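Local atomic coordinates of 4-hydroxybutyrate CoA-transferase (Porphyromonas gingivalis, PDB entry 3EH7), a protein that probably transfers coenzyme A between carboxylic acids, for example from acetyl-CoA to 4-hydroxybutyrate, as a member of the acetyl-CoA hydrolase/transferase family. Residues E197-L209 against V389-L401. Sequence-based numbering, arbitrary orientation.
Sequences EVEEAIGRNCAEL and VDYVVTEYGIAQL
Asn205 ND2 reaches from the helix 197-208 to the tight turn joining strands 391-394 and 397-400, and two acceptors share it. One is Thr394 O, at 3.0 Å from ND2 but with a bent, weak bond (133° at the hydrogen); the other is a water that donates in turn to Glu395 O. A carboxamide suits the place, having two N-H groups to give: the turn's first carbonyl is met directly, its second through the water. Thr394 O also receives the backbone N of Gly397, closing a type I turn. Gly397 has a positive phi, and at its backbone angles a side chain would strike the preceding carbonyl; its CA lies 3.5 Å from Asn205 ND2. Thr394 OG1 accepts from Tyr396 N in an ST turn and is also hydrogen-bonded to Ile416 O.

Around this polar centre the contact is mostly apolar. Ala201, just a methyl, lets the turn come close, its CB 3.7 Å from Glu395 CB. With CG wedged between its backbone N and carbonyl carbon (chi1 68°) and a bend at chi2, Glu395 lays its carboxylate against both methyls of Val198; its OE2 is bonded to Ser362. Ile202 sets CG1 against the backbone at the Thr394-Glu395 peptide, while Val393 presses CG1 onto Asn205 CB (3.4 Å). Ile398 runs alongside the Asn205 side chain. Further along the chain, Leu209 puts CD1 over one face of the Tyr391 ring, 4.0 Å from its centroid, a CH-pi contact; Gln400 CG covers the opposite face.

The helix thus lies over one face of the mixed sheet near the edge formed by 397-400, its axis at 147° to that of strand 391-394, roughly antiparallel. Ile202, Cys206 and Leu209 continue onto strand 355-359, helix 222-229 flanks Ile202 and Cys206, and Val392 faces away to helix 406-414.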
loop_
_atom_site.group_PDB
_atom_site.type_symbol
_atom_site.label_atom_id
_atom_site.label_comp_id
_atom_site.label_asym_id
_atom_site.label_seq_id
_atom_site.Cartn_x
_atom_site.Cartn_y
_atom_site.Cartn_z
ATOM N N GLU A 197 11.391 -30.898 7.498
ATOM C CA GLU A 197 12.208 -30.211 8.506
ATOM C C GLU A 197 12.431 -28.711 8.152
ATOM O O GLU A 197 12.576 -27.885 9.041
ATOM C CB GLU A 197 13.522 -30.967 8.776
ATOM C CG GLU A 197 14.798 -30.366 8.180
ATOM C CD GLU A 197 16.074 -31.089 8.656
ATOM O OE1 GLU A 197 16.203 -32.317 8.434
ATOM O OE2 GLU A 197 16.956 -30.418 9.252
ATOM N N VAL A 198 12.443 -28.376 6.866
ATOM C CA VAL A 198 12.492 -26.981 6.443
ATOM C C VAL A 198 11.248 -26.269 6.979
ATOM O O VAL A 198 11.363 -25.247 7.646
ATOM C CB VAL A 198 12.616 -26.822 4.895
ATOM C CG1 VAL A 198 12.179 -25.436 4.449
ATOM C CG2 VAL A 198 14.055 -27.086 4.430
ATOM N N GLU A 199 10.069 -26.841 6.739
ATOM C CA GLU A 199 8.817 -26.225 7.181
ATOM C C GLU A 199 8.722 -26.157 8.698
ATOM O O GLU A 199 8.206 -25.198 9.272
ATOM C CB GLU A 199 7.611 -26.978 6.630
ATOM C CG GLU A 199 7.426 -26.818 5.142
ATOM C CD GLU A 199 8.295 -27.767 4.325
ATOM O OE1 GLU A 199 8.858 -28.737 4.878
ATOM O OE2 GLU A 199 8.420 -27.537 3.114
ATOM N N GLU A 200 9.225 -27.178 9.346
ATOM C CA GLU A 200 9.236 -27.191 10.786
ATOM C C GLU A 200 10.088 -26.052 11.356
ATOM O O GLU A 200 9.673 -25.376 12.297
ATOM C CB GLU A 200 9.760 -28.536 11.293
ATOM C CG GLU A 200 9.510 -28.747 12.765
ATOM C CD GLU A 200 10.252 -29.952 13.333
ATOM O OE1 GLU A 200 11.030 -30.593 12.591
ATOM O OE2 GLU A 200 10.069 -30.239 14.535
ATOM N N ALA A 201 11.280 -25.876 10.788
ATOM C CA ALA A 201 12.182 -24.794 11.178
ATOM C C ALA A 201 11.519 -23.423 10.978
ATOM O O ALA A 201 11.595 -22.561 11.854
ATOM C CB ALA A 201 13.518 -24.874 10.382
ATOM N N ILE A 202 10.852 -23.238 9.836
ATOM C CA ILE A 202 10.125 -21.973 9.554
ATOM C C ILE A 202 9.016 -21.761 10.601
ATOM O O ILE A 202 8.903 -20.684 11.195
ATOM C CB ILE A 202 9.537 -21.926 8.105
ATOM C CG1 ILE A 202 10.670 -21.989 7.059
ATOM C CG2 ILE A 202 8.674 -20.641 7.890
ATOM C CD1 ILE A 202 10.238 -22.445 5.674
ATOM N N GLY A 203 8.236 -22.812 10.858
ATOM C CA GLY A 203 7.134 -22.750 11.794
ATOM C C GLY A 203 7.571 -22.336 13.184
ATOM O O GLY A 203 6.905 -21.579 13.859
ATOM N N ARG A 204 8.701 -22.878 13.598
ATOM C CA ARG A 204 9.257 -22.613 14.908
ATOM C C ARG A 204 9.692 -21.148 15.022
ATOM O O ARG A 204 9.487 -20.506 16.059
ATOM C CB ARG A 204 10.439 -23.547 15.149
ATOM C CG ARG A 204 10.581 -24.021 16.564
ATOM C CD ARG A 204 11.882 -24.776 16.729
ATOM N NE ARG A 204 11.857 -26.069 16.057
ATOM C CZ ARG A 204 11.472 -27.199 16.639
ATOM N NH1 ARG A 204 11.488 -28.334 15.954
ATOM N NH2 ARG A 204 11.067 -27.194 17.903
ATOM N N ASN A 205 10.281 -20.615 13.957
ATOM C CA ASN A 205 10.635 -19.200 13.900
ATOM C C ASN A 205 9.398 -18.308 13.918
ATOM O O ASN A 205 9.381 -17.298 14.596
ATOM C CB ASN A 205 11.470 -18.909 12.652
ATOM C CG ASN A 205 12.903 -19.399 12.769
ATOM O OD1 ASN A 205 13.443 -19.535 13.860
ATOM N ND2 ASN A 205 13.522 -19.664 11.636
ATOM N N CYS A 206 8.353 -18.696 13.189
ATOM C CA CYS A 206 7.119 -17.933 13.211
ATOM C C CYS A 206 6.557 -17.870 14.612
ATOM O O CYS A 206 6.201 -16.791 15.066
ATOM C CB CYS A 206 6.079 -18.515 12.261
ATOM S SG CYS A 206 6.517 -18.180 10.565
ATOM N N ALA A 207 6.509 -19.020 15.304
ATOM C CA ALA A 207 5.964 -19.095 16.674
ATOM C C ALA A 207 6.662 -18.182 17.662
ATOM O O ALA A 207 6.046 -17.636 18.594
ATOM C CB ALA A 207 6.008 -20.541 17.203
ATOM N N GLU A 208 7.956 -18.044 17.472
ATOM C CA GLU A 208 8.756 -17.136 18.266
ATOM C C GLU A 208 8.223 -15.714 18.196
ATOM O O GLU A 208 8.449 -14.928 19.096
ATOM C CB GLU A 208 10.142 -17.111 17.664
ATOM C CG GLU A 208 11.262 -16.934 18.608
ATOM C CD GLU A 208 12.556 -17.374 17.955
ATOM O OE1 GLU A 208 12.894 -18.587 18.010
ATOM O OE2 GLU A 208 13.218 -16.497 17.370
ATOM N N LEU A 209 7.582 -15.359 17.083
ATOM C CA LEU A 209 7.190 -13.971 16.878
ATOM C C LEU A 209 5.749 -13.724 17.346
ATOM O O LEU A 209 5.269 -12.577 17.328
ATOM C CB LEU A 209 7.403 -13.582 15.405
ATOM C CG LEU A 209 8.848 -13.560 14.896
ATOM C CD1 LEU A 209 8.879 -13.253 13.383
ATOM C CD2 LEU A 209 9.699 -12.542 15.652
ATOM N N VAL A 389 7.648 -4.180 3.628
ATOM C CA VAL A 389 7.979 -5.518 4.135
ATOM C C VAL A 389 8.478 -5.366 5.577
ATOM O O VAL A 389 9.120 -4.362 5.889
ATOM C CB VAL A 389 9.003 -6.180 3.197
ATOM C CG1 VAL A 389 10.290 -5.304 3.112
ATOM C CG2 VAL A 389 9.311 -7.629 3.647
ATOM N N ASP A 390 8.171 -6.328 6.459
ATOM C CA ASP A 390 8.493 -6.230 7.875
ATOM C C ASP A 390 9.487 -7.371 8.202
ATOM O O ASP A 390 10.681 -7.215 7.946
ATOM C CB ASP A 390 7.160 -6.300 8.635
ATOM C CG ASP A 390 7.286 -6.088 10.111
ATOM O OD1 ASP A 390 8.398 -5.758 10.565
ATOM O OD2 ASP A 390 6.220 -6.218 10.799
ATOM N N TYR A 391 9.001 -8.525 8.673
ATOM C CA TYR A 391 9.813 -9.722 8.897
ATOM C C TYR A 391 9.845 -10.653 7.708
ATOM O O TYR A 391 8.834 -10.850 6.986
ATOM C CB TYR A 391 9.262 -10.541 10.064
ATOM C CG TYR A 391 9.349 -9.897 11.418
ATOM C CD1 TYR A 391 8.297 -9.122 11.899
ATOM C CD2 TYR A 391 10.454 -10.098 12.242
ATOM C CE1 TYR A 391 8.349 -8.526 13.158
ATOM C CE2 TYR A 391 10.525 -9.518 13.522
ATOM C CZ TYR A 391 9.462 -8.738 13.958
ATOM O OH TYR A 391 9.478 -8.158 15.169
ATOM N N VAL A 392 11.001 -11.266 7.513
ATOM C CA VAL A 392 11.148 -12.336 6.547
ATOM C C VAL A 392 11.711 -13.523 7.291
ATOM O O VAL A 392 12.646 -13.374 8.077
ATOM C CB VAL A 392 12.081 -11.935 5.384
ATOM C CG1 VAL A 392 12.343 -13.132 4.457
ATOM C CG2 VAL A 392 11.492 -10.733 4.607
ATOM N N VAL A 393 11.128 -14.698 7.075
ATOM C CA VAL A 393 11.518 -15.900 7.824
ATOM C C VAL A 393 11.777 -17.082 6.901
ATOM O O VAL A 393 10.934 -17.413 6.046
ATOM C CB VAL A 393 10.422 -16.315 8.843
ATOM C CG1 VAL A 393 10.833 -17.573 9.575
ATOM C CG2 VAL A 393 10.120 -15.178 9.847
ATOM N N THR A 394 12.951 -17.692 7.058
ATOM C CA THR A 394 13.273 -18.959 6.408
ATOM C C THR A 394 13.655 -20.004 7.451
ATOM O O THR A 394 13.677 -19.716 8.641
ATOM C CB THR A 394 14.413 -18.822 5.397
ATOM O OG1 THR A 394 15.649 -18.666 6.097
ATOM C CG2 THR A 394 14.178 -17.645 4.439
ATOM N N GLU A 395 13.955 -21.213 6.986
ATOM C CA GLU A 395 14.503 -22.263 7.844
ATOM C C GLU A 395 15.820 -21.853 8.470
ATOM O O GLU A 395 16.227 -22.482 9.419
ATOM C CB GLU A 395 14.691 -23.592 7.088
ATOM C CG GLU A 395 15.790 -23.624 5.982
ATOM C CD GLU A 395 15.253 -23.309 4.572
ATOM O OE1 GLU A 395 14.306 -22.484 4.441
ATOM O OE2 GLU A 395 15.785 -23.888 3.598
ATOM N N TYR A 396 16.486 -20.816 7.947
ATOM C CA TYR A 396 17.781 -20.398 8.506
ATOM C C TYR A 396 17.671 -19.235 9.471
ATOM O O TYR A 396 18.657 -18.875 10.079
ATOM C CB TYR A 396 18.802 -20.103 7.402
ATOM C CG TYR A 396 19.123 -21.344 6.611
ATOM C CD1 TYR A 396 19.999 -22.302 7.108
ATOM C CD2 TYR A 396 18.520 -21.572 5.372
ATOM C CE1 TYR A 396 20.275 -23.483 6.375
ATOM C CE2 TYR A 396 18.777 -22.728 4.638
ATOM C CZ TYR A 396 19.639 -23.676 5.155
ATOM O OH TYR A 396 19.852 -24.795 4.406
ATOM N N GLY A 397 16.475 -18.675 9.643
ATOM C CA GLY A 397 16.266 -17.665 10.681
ATOM C C GLY A 397 15.344 -16.523 10.294
ATOM O O GLY A 397 14.563 -16.617 9.358
ATOM N N ILE A 398 15.458 -15.436 11.040
ATOM C CA ILE A 398 14.492 -14.357 11.009
ATOM C C ILE A 398 15.248 -13.086 10.617
ATOM O O ILE A 398 16.352 -12.853 11.151
ATOM C CB ILE A 398 13.866 -14.143 12.436
ATOM C CG1 ILE A 398 13.031 -15.359 12.872
ATOM C CG2 ILE A 398 13.023 -12.900 12.487
ATOM C CD1 ILE A 398 12.875 -15.508 14.406
ATOM N N ALA A 399 14.677 -12.279 9.712
ATOM C CA ALA A 399 15.195 -10.932 9.432
ATOM C C ALA A 399 14.090 -9.906 9.594
ATOM O O ALA A 399 12.982 -10.155 9.128
ATOM C CB ALA A 399 15.745 -10.858 8.007
ATOM N N GLN A 400 14.351 -8.789 10.269
ATOM C CA GLN A 400 13.400 -7.666 10.248
ATOM C C GLN A 400 13.985 -6.533 9.403
ATOM O O GLN A 400 15.070 -6.034 9.691
ATOM C CB GLN A 400 13.004 -7.177 11.654
ATOM C CG GLN A 400 11.842 -6.085 11.635
ATOM C CD GLN A 400 11.316 -5.712 13.046
ATOM O OE1 GLN A 400 12.058 -5.812 14.034
ATOM N NE2 GLN A 400 10.025 -5.277 13.137
ATOM N N LEU A 401 13.278 -6.157 8.340
ATOM C CA LEU A 401 13.824 -5.230 7.338
ATOM C C LEU A 401 13.448 -3.784 7.580
ATOM O O LEU A 401 14.101 -2.883 7.068
ATOM C CB LEU A 401 13.358 -5.635 5.942
ATOM C CG LEU A 401 13.662 -7.066 5.496
ATOM C CD1 LEU A 401 13.217 -7.238 4.039
ATOM C CD2 LEU A 401 15.160 -7.416 5.635
HETATM O O HOH W 1 15.998 -21.304 11.926
#